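Local coordinates for protein NAD(P)-dependent oxidoreductase (Pseudomonas putida, PDB 7A3W) that probably catalyses the NADPH-dependent conjugate reduction and reductive amination expected of a multifunctional imine reductase, working as a two-subunit assembly, at residues B[17-22]-B[131-136]; B[97-102]-B[154-159]; B[227-232]-B[237-242]. One frame throughout, in Å; residues are numbered along the deposited sequence. Where two conformers were deposited one is given.

Contact 1. Residues B[17-22]-B[131-136]; sequences GAMGSV and KDIGGQ. With NDP (NADPH dihydro-nicotinamide-adenine-dinucleotide phosphate), chain F.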
loop_
_atom_site.group_PDB
_atom_site.type_symbol
_atom_site.label_atom_id
_atom_site.label_comp_id
_atom_site.label_asym_id
_atom_site.label_seq_id
_atom_site.Cartn_x
_atom_site.Cartn_y
_atom_site.Cartn_z
ATOM N N GLY B 17 -11.744 22.703 -11.478
ATOM C CA GLY B 17 -11.001 22.605 -10.211
ATOM C C GLY B 17 -9.579 22.125 -10.412
ATOM O O GLY B 17 -8.987 22.285 -11.558
ATOM N N ALA B 18 -8.989 21.584 -9.343
ATOM C CA ALA B 18 -7.579 21.138 -9.366
ATOM C C ALA B 18 -7.362 20.170 -10.530
ATOM O O ALA B 18 -6.338 20.336 -11.273
ATOM C CB ALA B 18 -7.211 20.516 -8.043
ATOM N N MET B 19 -8.280 19.225 -10.740
ATOM C CA MET B 19 -8.116 18.186 -11.810
ATOM C C MET B 19 -8.635 18.706 -13.156
ATOM O O MET B 19 -7.858 18.641 -14.173
ATOM C CB MET B 19 -8.821 16.893 -11.367
ATOM C CG MET B 19 -8.733 15.761 -12.341
ATOM S SD MET B 19 -7.034 15.258 -12.780
ATOM C CE MET B 19 -6.522 14.293 -11.358
ATOM N N GLY B 20 -9.860 19.229 -13.207
ATOM C CA GLY B 20 -10.514 19.687 -14.456
ATOM C C GLY B 20 -9.674 20.712 -15.203
ATOM O O GLY B 20 -9.558 20.631 -16.457
ATOM N N SER B 21 -9.048 21.639 -14.485
ATOM C CA SER B 21 -8.239 22.713 -15.134
ATOM C C SER B 21 -7.093 22.061 -15.916
ATOM O O SER B 21 -6.784 22.510 -17.031
ATOM C CB SER B 21 -7.741 23.714 -14.176
ATOM O OG SER B 21 -7.034 23.102 -13.123
ATOM N N VAL B 22 -6.482 21.036 -15.332
ATOM C CA VAL B 22 -5.317 20.345 -15.947
ATOM C C VAL B 22 -5.780 19.474 -17.125
ATOM O O VAL B 22 -5.027 19.344 -18.142
ATOM C CB VAL B 22 -4.571 19.567 -14.853
ATOM C CG1 VAL B 22 -3.531 18.633 -15.442
ATOM C CG2 VAL B 22 -3.982 20.512 -13.817
ATOM N N LYS B 131 -0.780 16.340 -11.588
ATOM C CA LYS B 131 0.624 16.441 -12.071
ATOM C C LYS B 131 0.943 15.287 -13.024
ATOM O O LYS B 131 1.874 15.444 -13.855
ATOM C CB LYS B 131 1.580 16.481 -10.876
ATOM C CG LYS B 131 1.598 15.221 -10.018
ATOM C CD LYS B 131 2.392 15.336 -8.752
ATOM C CE LYS B 131 2.476 14.024 -7.994
ATOM N NZ LYS B 131 3.268 13.011 -8.732
ATOM N N ASP B 132 0.236 14.159 -12.933
ATOM C CA ASP B 132 0.538 12.940 -13.729
ATOM C C ASP B 132 -0.390 12.824 -14.954
ATOM O O ASP B 132 -0.126 11.960 -15.846
ATOM C CB ASP B 132 0.556 11.728 -12.806
ATOM C CG ASP B 132 1.728 11.785 -11.835
ATOM O OD1 ASP B 132 2.860 12.029 -12.290
ATOM O OD2 ASP B 132 1.485 11.639 -10.635
ATOM N N ILE B 133 -1.378 13.707 -15.101
ATOM C CA ILE B 133 -2.201 13.764 -16.340
ATOM C C ILE B 133 -1.268 13.978 -17.532
ATOM O O ILE B 133 -0.355 14.762 -17.396
ATOM C CB ILE B 133 -3.265 14.854 -16.226
ATOM C CG1 ILE B 133 -4.307 14.458 -15.168
ATOM C CG2 ILE B 133 -3.903 15.148 -17.565
ATOM C CD1 ILE B 133 -5.137 13.251 -15.505
ATOM N N GLY B 134 -1.496 13.249 -18.616
ATOM C CA GLY B 134 -0.643 13.300 -19.831
ATOM C C GLY B 134 0.474 12.269 -19.769
ATOM O O GLY B 134 1.237 12.168 -20.733
ATOM N N GLY B 135 0.590 11.541 -18.665
ATOM C CA GLY B 135 1.653 10.540 -18.446
ATOM C C GLY B 135 1.395 9.289 -19.268
ATOM O O GLY B 135 0.263 8.783 -19.250
ATOM N N GLN B 136 2.402 8.783 -19.980
ATOM C CA GLN B 136 2.282 7.513 -20.753
ATOM C C GLN B 136 1.804 6.378 -19.828
ATOM O O GLN B 136 1.010 5.558 -20.310
ATOM C CB GLN B 136 3.590 7.177 -21.478
ATOM C CG GLN B 136 3.692 7.823 -22.849
HETATM P PA NDP F . -11.953 20.754 -6.752
HETATM O O1A NDP F . -10.647 21.404 -7.109
HETATM O O2A NDP F . -12.614 20.972 -5.410
HETATM O O5B NDP F . -12.991 21.179 -7.894
HETATM C C5B NDP F . -14.397 20.915 -7.731
HETATM C C4B NDP F . -15.070 21.357 -9.003
HETATM O O4B NDP F . -16.501 21.090 -8.914
HETATM C C3B NDP F . -14.940 22.848 -9.338
HETATM O O3B NDP F . -14.966 22.981 -10.740
HETATM C C2B NDP F . -16.195 23.398 -8.678
HETATM O O2B NDP F . -16.696 24.648 -9.169
HETATM C C1B NDP F . -17.170 22.314 -9.113
HETATM N N9A NDP F . -18.405 22.321 -8.354
HETATM C C8A NDP F . -18.601 22.109 -7.016
HETATM N N7A NDP F . -19.862 22.201 -6.666
HETATM C C5A NDP F . -20.533 22.443 -7.856
HETATM C C6A NDP F . -21.891 22.640 -8.166
HETATM N N6A NDP F . -22.880 22.586 -7.266
HETATM N N1A NDP F . -22.205 22.870 -9.457
HETATM C C2A NDP F . -21.226 22.922 -10.370
HETATM N N3A NDP F . -19.919 22.775 -10.201
HETATM C C4A NDP F . -19.638 22.534 -8.905
HETATM O O3 NDP F . -11.947 19.180 -7.002
HETATM P PN NDP F . -10.931 18.350 -7.942
HETATM O O1N NDP F . -9.767 18.043 -7.077
HETATM O O2N NDP F . -10.681 19.089 -9.222
HETATM O O5D NDP F . -11.753 17.006 -8.135
HETATM C C5D NDP F . -12.804 16.850 -9.112
HETATM C C4D NDP F . -13.200 15.397 -9.155
HETATM O O4D NDP F . -12.084 14.590 -9.622
HETATM C C3D NDP F . -13.644 14.784 -7.813
HETATM O O3D NDP F . -14.821 14.013 -8.013
HETATM C C2D NDP F . -12.423 13.990 -7.387
HETATM O O2D NDP F . -12.774 12.933 -6.503
HETATM C C1D NDP F . -11.837 13.542 -8.728
HETATM N N1N NDP F . -10.359 13.315 -8.700
HETATM C C2N NDP F . -9.462 14.291 -8.325
HETATM C C3N NDP F . -8.122 14.011 -8.141
HETATM C C7N NDP F . -7.124 15.041 -7.729
HETATM O O7N NDP F . -5.984 14.656 -7.469
HETATM N N7N NDP F . -7.433 16.326 -7.687
HETATM C C4N NDP F . -7.626 12.650 -8.435
HETATM C C5N NDP F . -8.639 11.712 -8.849
HETATM C C6N NDP F . -9.884 12.077 -9.071
HETATM P P2B NDP F . -16.056 25.981 -8.514
HETATM O O1X NDP F . -16.139 25.749 -7.007
HETATM O O2X NDP F . -14.675 26.198 -9.092
HETATM O O3X NDP F . -17.069 26.990 -9.012
#

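Contact 2. Residues B[97-102]-B[154-159]; sequences VNMSTG and STLKVL. With NDP (NADPH dihydro-nicotinamide-adenine-dinucleotide phosphate), chain F.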
loop_
_atom_site.group_PDB
_atom_site.type_symbol
_atom_site.label_atom_id
_atom_site.label_comp_id
_atom_site.label_asym_id
_atom_site.label_seq_id
_atom_site.Cartn_x
_atom_site.Cartn_y
_atom_site.Cartn_z
ATOM N N VAL B 97 -18.326 11.860 -20.959
ATOM C CA VAL B 97 -17.365 11.081 -20.137
ATOM C C VAL B 97 -17.331 11.724 -18.759
ATOM O O VAL B 97 -16.816 12.816 -18.627
ATOM C CB VAL B 97 -15.963 11.028 -20.749
ATOM C CG1 VAL B 97 -15.050 10.143 -19.920
ATOM C CG2 VAL B 97 -16.011 10.520 -22.180
ATOM N N ASN B 98 -17.888 11.028 -17.774
ATOM C CA ASN B 98 -18.027 11.554 -16.406
ATOM C C ASN B 98 -16.867 11.043 -15.549
ATOM O O ASN B 98 -16.909 9.867 -15.125
ATOM C CB ASN B 98 -19.388 11.115 -15.900
ATOM C CG ASN B 98 -19.711 11.662 -14.540
ATOM O OD1 ASN B 98 -18.892 12.348 -13.928
ATOM N ND2 ASN B 98 -20.889 11.274 -14.055
ATOM N N MET B 99 -15.859 11.892 -15.291
ATOM C CA MET B 99 -14.669 11.570 -14.471
ATOM C C MET B 99 -14.808 12.053 -13.023
ATOM O O MET B 99 -13.796 12.029 -12.270
ATOM C CB MET B 99 -13.428 12.200 -15.112
ATOM C CG MET B 99 -13.137 11.589 -16.442
ATOM S SD MET B 99 -11.660 12.331 -17.104
ATOM C CE MET B 99 -11.585 11.506 -18.697
ATOM N N SER B 100 -16.025 12.388 -12.608
ATOM C CA SER B 100 -16.344 12.851 -11.236
ATOM C C SER B 100 -16.615 11.629 -10.348
ATOM O O SER B 100 -17.220 10.668 -10.823
ATOM C CB SER B 100 -17.493 13.825 -11.270
ATOM O OG SER B 100 -18.320 13.685 -10.126
ATOM N N THR B 101 -16.128 11.651 -9.110
ATOM C CA THR B 101 -16.408 10.624 -8.082
ATOM C C THR B 101 -17.894 10.645 -7.733
ATOM O O THR B 101 -18.461 11.726 -7.607
ATOM C CB THR B 101 -15.583 10.859 -6.815
ATOM O OG1 THR B 101 -14.203 10.777 -7.179
ATOM C CG2 THR B 101 -15.911 9.860 -5.725
ATOM N N GLY B 102 -18.500 9.462 -7.611
ATOM C CA GLY B 102 -19.942 9.345 -7.340
ATOM C C GLY B 102 -20.352 7.918 -7.155
ATOM O O GLY B 102 -19.530 7.024 -7.336
ATOM N N SER B 154 -8.380 7.768 -28.736
ATOM C CA SER B 154 -7.123 8.509 -29.027
ATOM C C SER B 154 -7.150 9.883 -28.359
ATOM O O SER B 154 -6.136 10.294 -27.792
ATOM C CB SER B 154 -6.888 8.663 -30.483
ATOM O OG SER B 154 -6.652 7.394 -31.017
ATOM N N THR B 155 -8.267 10.576 -28.431
ATOM C CA THR B 155 -8.409 11.884 -27.751
ATOM C C THR B 155 -8.182 11.686 -26.257
ATOM O O THR B 155 -7.387 12.441 -25.700
ATOM C CB THR B 155 -9.772 12.514 -28.021
ATOM O OG1 THR B 155 -9.797 12.662 -29.437
ATOM C CG2 THR B 155 -9.950 13.854 -27.339
ATOM N N LEU B 156 -8.871 10.727 -25.625
ATOM C CA LEU B 156 -8.785 10.557 -24.158
ATOM C C LEU B 156 -7.378 10.112 -23.752
ATOM O O LEU B 156 -6.931 10.461 -22.651
ATOM C CB LEU B 156 -9.851 9.568 -23.719
ATOM C CG LEU B 156 -11.273 10.066 -23.891
ATOM C CD1 LEU B 156 -12.252 8.900 -23.889
ATOM C CD2 LEU B 156 -11.607 11.045 -22.755
ATOM N N LYS B 157 -6.638 9.468 -24.649
ATOM C CA LYS B 157 -5.237 9.044 -24.401
ATOM C C LYS B 157 -4.301 10.242 -24.194
ATOM O O LYS B 157 -3.270 10.054 -23.574
ATOM C CB LYS B 157 -4.718 8.131 -25.520
ATOM C CG LYS B 157 -4.861 6.641 -25.209
ATOM C CD LYS B 157 -4.014 5.728 -26.095
ATOM N N VAL B 158 -4.680 11.440 -24.607
ATOM C CA VAL B 158 -3.875 12.670 -24.378
ATOM C C VAL B 158 -3.805 12.902 -22.854
ATOM O O VAL B 158 -2.824 13.475 -22.352
ATOM C CB VAL B 158 -4.538 13.841 -25.133
ATOM C CG1 VAL B 158 -4.034 15.190 -24.658
ATOM C CG2 VAL B 158 -4.410 13.666 -26.647
ATOM N N LEU B 159 -4.837 12.453 -22.142
ATOM C CA LEU B 159 -4.950 12.659 -20.685
ATOM C C LEU B 159 -4.240 11.540 -19.921
ATOM O O LEU B 159 -3.752 11.804 -18.840
ATOM C CB LEU B 159 -6.427 12.708 -20.307
ATOM C CG LEU B 159 -7.225 13.847 -20.941
ATOM C CD1 LEU B 159 -8.685 13.719 -20.548
ATOM C CD2 LEU B 159 -6.661 15.198 -20.560
HETATM P PA NDP F . -11.953 20.754 -6.752
HETATM O O1A NDP F . -10.647 21.404 -7.109
HETATM O O2A NDP F . -12.614 20.972 -5.410
HETATM O O5B NDP F . -12.991 21.179 -7.894
HETATM C C5B NDP F . -14.397 20.915 -7.731
HETATM C C4B NDP F . -15.070 21.357 -9.003
HETATM O O4B NDP F . -16.501 21.090 -8.914
HETATM C C3B NDP F . -14.940 22.848 -9.338
HETATM O O3B NDP F . -14.966 22.981 -10.740
HETATM C C2B NDP F . -16.195 23.398 -8.678
HETATM O O2B NDP F . -16.696 24.648 -9.169
HETATM C C1B NDP F . -17.170 22.314 -9.113
HETATM N N9A NDP F . -18.405 22.321 -8.354
HETATM C C8A NDP F . -18.601 22.109 -7.016
HETATM N N7A NDP F . -19.862 22.201 -6.666
HETATM C C5A NDP F . -20.533 22.443 -7.856
HETATM C C6A NDP F . -21.891 22.640 -8.166
HETATM N N6A NDP F . -22.880 22.586 -7.266
HETATM N N1A NDP F . -22.205 22.870 -9.457
HETATM C C2A NDP F . -21.226 22.922 -10.370
HETATM N N3A NDP F . -19.919 22.775 -10.201
HETATM C C4A NDP F . -19.638 22.534 -8.905
HETATM O O3 NDP F . -11.947 19.180 -7.002
HETATM P PN NDP F . -10.931 18.350 -7.942
HETATM O O1N NDP F . -9.767 18.043 -7.077
HETATM O O2N NDP F . -10.681 19.089 -9.222
HETATM O O5D NDP F . -11.753 17.006 -8.135
HETATM C C5D NDP F . -12.804 16.850 -9.112
HETATM C C4D NDP F . -13.200 15.397 -9.155
HETATM O O4D NDP F . -12.084 14.590 -9.622
HETATM C C3D NDP F . -13.644 14.784 -7.813
HETATM O O3D NDP F . -14.821 14.013 -8.013
HETATM C C2D NDP F . -12.423 13.990 -7.387
HETATM O O2D NDP F . -12.774 12.933 -6.503
HETATM C C1D NDP F . -11.837 13.542 -8.728
HETATM N N1N NDP F . -10.359 13.315 -8.700
HETATM C C2N NDP F . -9.462 14.291 -8.325
HETATM C C3N NDP F . -8.122 14.011 -8.141
HETATM C C7N NDP F . -7.124 15.041 -7.729
HETATM O O7N NDP F . -5.984 14.656 -7.469
HETATM N N7N NDP F . -7.433 16.326 -7.687
HETATM C C4N NDP F . -7.626 12.650 -8.435
HETATM C C5N NDP F . -8.639 11.712 -8.849
HETATM C C6N NDP F . -9.884 12.077 -9.071
HETATM P P2B NDP F . -16.056 25.981 -8.514
HETATM O O1X NDP F . -16.139 25.749 -7.007
HETATM O O2X NDP F . -14.675 26.198 -9.092
HETATM O O3X NDP F . -17.069 26.990 -9.012
#

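Contact 3. Residues B[227-232]-B[237-242]; sequences ADRIAA and GEQASV. With NDP (NADPH dihydro-nicotinamide-adenine-dinucleotide phosphate), chain C.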
loop_
_atom_site.group_PDB
_atom_site.type_symbol
_atom_site.label_atom_id
_atom_site.label_comp_id
_atom_site.label_asym_id
_atom_site.label_seq_id
_atom_site.Cartn_x
_atom_site.Cartn_y
_atom_site.Cartn_z
ATOM N N ALA B 227 -3.687 -12.999 -3.878
ATOM C CA ALA B 227 -4.726 -13.094 -4.935
ATOM C C ALA B 227 -4.729 -14.508 -5.504
ATOM O O ALA B 227 -5.820 -15.036 -5.725
ATOM C CB ALA B 227 -4.502 -12.101 -6.036
ATOM N N ASP B 228 -3.552 -15.088 -5.768
ATOM C CA ASP B 228 -3.467 -16.468 -6.326
ATOM C C ASP B 228 -4.030 -17.470 -5.315
ATOM O O ASP B 228 -4.802 -18.373 -5.723
ATOM C CB ASP B 228 -2.062 -16.796 -6.791
ATOM C CG ASP B 228 -1.629 -16.023 -8.024
ATOM O OD1 ASP B 228 -2.463 -15.307 -8.615
ATOM O OD2 ASP B 228 -0.463 -16.144 -8.378
ATOM N N ARG B 229 -3.744 -17.291 -4.030
ATOM C CA ARG B 229 -4.295 -18.162 -2.966
ATOM C C ARG B 229 -5.813 -18.001 -2.859
ATOM O O ARG B 229 -6.477 -19.030 -2.672
ATOM C CB ARG B 229 -3.640 -17.867 -1.618
ATOM C CG ARG B 229 -2.268 -18.502 -1.483
ATOM C CD ARG B 229 -1.670 -18.120 -0.152
ATOM N NE ARG B 229 -0.398 -18.734 0.144
ATOM C CZ ARG B 229 -0.241 -19.967 0.629
ATOM N NH1 ARG B 229 -1.290 -20.748 0.848
ATOM N NH2 ARG B 229 0.976 -20.419 0.875
ATOM N N ILE B 230 -6.339 -16.775 -2.905
ATOM C CA ILE B 230 -7.804 -16.506 -2.766
ATOM C C ILE B 230 -8.518 -17.129 -3.975
ATOM O O ILE B 230 -9.532 -17.782 -3.782
ATOM C CB ILE B 230 -8.100 -15.000 -2.598
ATOM C CG1 ILE B 230 -7.514 -14.446 -1.294
ATOM C CG2 ILE B 230 -9.589 -14.710 -2.696
ATOM C CD1 ILE B 230 -7.271 -12.938 -1.301
ATOM N N ALA B 231 -7.948 -16.991 -5.171
ATOM C CA ALA B 231 -8.488 -17.577 -6.417
ATOM C C ALA B 231 -8.604 -19.095 -6.244
ATOM O O ALA B 231 -9.607 -19.649 -6.721
ATOM C CB ALA B 231 -7.619 -17.244 -7.601
ATOM N N ALA B 232 -7.599 -19.731 -5.620
ATOM C CA ALA B 232 -7.491 -21.199 -5.468
ATOM C C ALA B 232 -8.158 -21.662 -4.164
ATOM O O ALA B 232 -8.217 -22.868 -3.949
ATOM C CB ALA B 232 -6.049 -21.613 -5.528
ATOM N N GLY B 237 -0.716 -22.744 5.551
ATOM C CA GLY B 237 -0.031 -21.754 6.401
ATOM C C GLY B 237 1.469 -21.952 6.481
ATOM O O GLY B 237 2.053 -21.396 7.403
ATOM N N GLU B 238 2.110 -22.608 5.513
ATOM C CA GLU B 238 3.558 -22.936 5.631
ATOM C C GLU B 238 4.448 -21.683 5.531
ATOM O O GLU B 238 5.620 -21.759 5.992
ATOM C CB GLU B 238 3.966 -24.023 4.638
ATOM C CG GLU B 238 3.951 -23.588 3.191
ATOM C CD GLU B 238 2.554 -23.484 2.598
ATOM O OE1 GLU B 238 2.423 -22.837 1.559
ATOM O OE2 GLU B 238 1.587 -24.005 3.211
ATOM N N GLN B 239 3.976 -20.571 4.963
ATOM C CA GLN B 239 4.805 -19.341 4.835
ATOM C C GLN B 239 4.774 -18.581 6.164
ATOM O O GLN B 239 5.857 -18.194 6.695
ATOM C CB GLN B 239 4.307 -18.485 3.672
ATOM C CG GLN B 239 4.610 -19.092 2.312
ATOM C CD GLN B 239 6.097 -19.186 2.075
ATOM O OE1 GLN B 239 6.815 -18.202 2.198
ATOM N NE2 GLN B 239 6.566 -20.364 1.711
ATOM N N ALA B 240 3.581 -18.422 6.719
ATOM C CA ALA B 240 3.362 -17.736 8.006
ATOM C C ALA B 240 1.899 -17.905 8.383
ATOM O O ALA B 240 1.052 -17.799 7.477
ATOM C CB ALA B 240 3.732 -16.279 7.912
ATOM N N SER B 241 1.603 -18.135 9.653
ATOM C CA SER B 241 0.206 -18.270 10.106
ATOM C C SER B 241 -0.381 -16.899 10.438
ATOM O O SER B 241 0.338 -16.002 10.876
ATOM C CB SER B 241 0.107 -19.176 11.297
ATOM O OG SER B 241 0.726 -18.576 12.412
ATOM N N VAL B 242 -1.694 -16.784 10.343
ATOM C CA VAL B 242 -2.415 -15.634 10.958
ATOM C C VAL B 242 -1.924 -15.439 12.409
ATOM O O VAL B 242 -1.687 -14.291 12.813
ATOM C CB VAL B 242 -3.931 -15.845 10.851
ATOM C CG1 VAL B 242 -4.687 -14.847 11.695
ATOM C CG2 VAL B 242 -4.379 -15.818 9.392
HETATM P PA NDP C . 6.564 -20.242 13.960
HETATM O O1A NDP C . 6.557 -21.083 12.728
HETATM O O2A NDP C . 5.400 -20.207 14.929
HETATM O O5B NDP C . 7.832 -20.718 14.794
HETATM C C5B NDP C . 8.029 -20.262 16.148
HETATM C C4B NDP C . 9.300 -20.864 16.676
HETATM O O4B NDP C . 9.504 -20.407 18.043
HETATM C C3B NDP C . 9.334 -22.400 16.737
HETATM O O3B NDP C . 10.646 -22.909 16.536
HETATM C C2B NDP C . 8.921 -22.640 18.179
HETATM O O2B NDP C . 9.357 -23.901 18.669
HETATM C C1B NDP C . 9.706 -21.525 18.851
HETATM N N9A NDP C . 9.278 -21.247 20.216
HETATM C C8A NDP C . 8.072 -20.810 20.692
HETATM N N7A NDP C . 8.032 -20.723 21.998
HETATM C C5A NDP C . 9.298 -21.106 22.401
HETATM C C6A NDP C . 9.904 -21.215 23.662
HETATM N N6A NDP C . 9.281 -20.944 24.807
HETATM N N1A NDP C . 11.197 -21.623 23.695
HETATM C C2A NDP C . 11.833 -21.891 22.547
HETATM N N3A NDP C . 11.356 -21.843 21.305
HETATM C C4A NDP C . 10.074 -21.435 21.307
HETATM O O3 NDP C . 7.013 -18.748 13.626
HETATM P PN NDP C . 7.787 -18.133 12.358
HETATM O O1N NDP C . 8.939 -18.989 11.967
HETATM O O2N NDP C . 6.781 -17.835 11.322
HETATM O O5D NDP C . 8.278 -16.738 12.953
HETATM C C5D NDP C . 9.444 -16.687 13.794
HETATM C C4D NDP C . 9.808 -15.254 14.032
HETATM O O4D NDP C . 10.245 -14.668 12.784
HETATM C C3D NDP C . 8.708 -14.338 14.592
HETATM O O3D NDP C . 9.287 -13.431 15.507
HETATM C C2D NDP C . 8.170 -13.639 13.345
HETATM O O2D NDP C . 7.517 -12.387 13.590
HETATM C C1D NDP C . 9.463 -13.506 12.539
HETATM N N1N NDP C . 9.176 -13.395 11.083
HETATM C C2N NDP C . 8.530 -14.393 10.390
HETATM C C3N NDP C . 8.186 -14.237 9.058
HETATM C C7N NDP C . 7.431 -15.285 8.275
HETATM O O7N NDP C . 7.072 -14.976 7.130
HETATM N N7N NDP C . 7.138 -16.477 8.810
HETATM C C4N NDP C . 8.595 -12.992 8.360
HETATM C C5N NDP C . 9.464 -12.123 9.141
HETATM C C6N NDP C . 9.534 -12.232 10.445
HETATM P P2B NDP C . 8.302 -25.153 18.487
HETATM O O1X NDP C . 8.688 -26.168 19.539
HETATM O O2X NDP C . 6.921 -24.614 18.700
HETATM O O3X NDP C . 8.578 -25.629 17.066
#

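Contact 1. Residues B[17-22]-B[131-136]
With CG swung to the side away from the main-chain nitrogen (chi1 -180°), Met19 bends at chi2 to take its sulfur to Ile133, and a further bend at chi3 turns CE to the nicotinamide; Ile133, with CG1 beside its own backbone N (chi1 -68°), turns that branch to meet the sulfur. The site is the dinucleotide-binding turn of the Rossmann domain: Gly17 and Gly20 fit the GxGxxG pattern, and helix 18-29 begins over the cofactor's pyrophosphate. Met19 SD lies 3.7 Å from Ile133 CG1, the two side chains meeting at a slant. One turn on, Val22 brings CG1 within 3.9 Å of Ile133 CB, and Leu23 and Thr26 of the same helix also touch the isoleucine. No hydrogen bond joins the segments; the contact is apolar, and Ile126 of strand 120-126 touches both Met19 and Ile133 as well. Each phosphate of NADPH is gripped by a nearly straight backbone bond: Ala18 N gives its hydrogen to O1A of NADPH at 2.8 Å, and Met19 N reaches O2N of NADPH at 2.8 Å with an N-H...O angle of 175°. The amides at this helix start would probably help to offset the phosphate charge. Gly17 O accepts from both the amide and the hydroxyl of Ser21, which ties the glycine turn to the helix. Ile133 opens the central pair of a type II turn from Asp132 to Gly135, whose next residue, Gly134, has positive phi. Beyond its sulfur, Met19 ends over the face of the nicotinamide ring, with CE 3.5 Å from C4N of NADPH.

Contact 2. Residues B[97-102]-B[154-159]
Met99 and Leu156 meet by their terminal methyls, Met99 CE lying 4.1 Å from Leu156 CD2, in the buried core of the Rossmann domain, where the end of strand 95-98 faces helix 146-157. The methionine leaves its backbone with CG beside the N (chi1 -65°) and is then fully extended, chi2 and chi3 both close to 180°, and this straight chain carries CE from the strand end to the helix. That same CE also touches Leu159, 4.1 Å from its CD1, and thus sits against two leucines about one turn apart. Val97, two residues earlier, adds a looser contact through CG2, 4.4 Å from Leu156 CD1. Leu156 therefore uses both its methyls across the contact, Leu159 its CD1. Tyr142 of strand 140-144 packs on Val97, Met99 and Leu156, adding to the apolar cluster. Past the strand the chain turns to the cofactor. Asn98 OD1 accepts from Ser100 N at 3.2 Å in an Asx turn, while Asn98 ND2 is bonded to Tyr121 OH. Thr101 holds the nicotinamide ribose with two groups: its backbone N donates to O3D of NADPH at 2.9 Å, and its hydroxyl, which also bonds Tyr177 OH, lies beside its own N (chi1 -61°), where Thr101 OG1 and O2D of NADPH share a 2.7 Å hydrogen bond in which either could be the donor.

Contact 3. Residues B[227-232]-B[237-242]
Arg229 reaches across from helix 205-232 to Glu238 in the loop that follows, and its NH2 forms a salt bridge with Glu238 OE1 at 2.9 Å. The bond is bent, with an N-H...O angle of 145°. Glu238 OE1 lies at the edge of the guanidinium, close to its plane, whereas the arginine nitrogen sits above the carboxylate plane; the two flat groups are turned 38° apart. A chain extended from CG to NE carries the arginine this far, while the glutamate folds back at chi2 (-76°) to bring its acid group round. Both groups have further partners: Glu238 OE2 is hydrogen-bonded to Ser236 OG, Arg229 NH1 bonds Asp234 O, and Arg229 NE has a long, weak ion pair with Asp285. The guanidinium therefore ties the helix end to several points of the loop, and an alanine here would probably leave Glu238 OE1 without its positive mate and the loop freer to move. Next along, Gln239 CG comes within 4.1 Å of Arg229 NH2, approaching obliquely. The amide end of Gln239 serves the second subunit: OE1 accepts from the backbone N of Lys131 there. The backbone carbonyl of Gln239 serves the NADPH held by the second subunit's own Rossmann domain, Gln239 O accepting from N7N of that NADPH at 3.0 Å, and Ala240 CB lies 3.5 Å from the same N7N. Ser241 caps the start of helix 242-258. The loop thus spans from helix 205-232 to helix 242-258 in the C-terminal domain, with helix 289-293 packed on Ile230 and Val242 and the cofactor-binding domain of the second subunit beside Gln239.

From the N terminus, the chain passes the glycine-rich turn, and contact 1 closes a loop of 108 residues when 131-136 returns to the start of helix 18-29. Contact 2 opens within that loop at 97-102 and closes beyond it, tying strand 95-98 to helix 146-157, so the two cross; they touch where Gly134 N lies 2.7 Å from Leu159 O, probably a hydrogen bond. Both belong to the Rossmann domain and share one NADPH. Contact 3 follows in series in the C-terminal domain, its centre about 38 Å from that of contact 1, closing the short loop between helices 205-232 and 242-258. Through Gln239 it meets Lys131 in the second subunit's copy of contact 1, beside that subunit's NADPH.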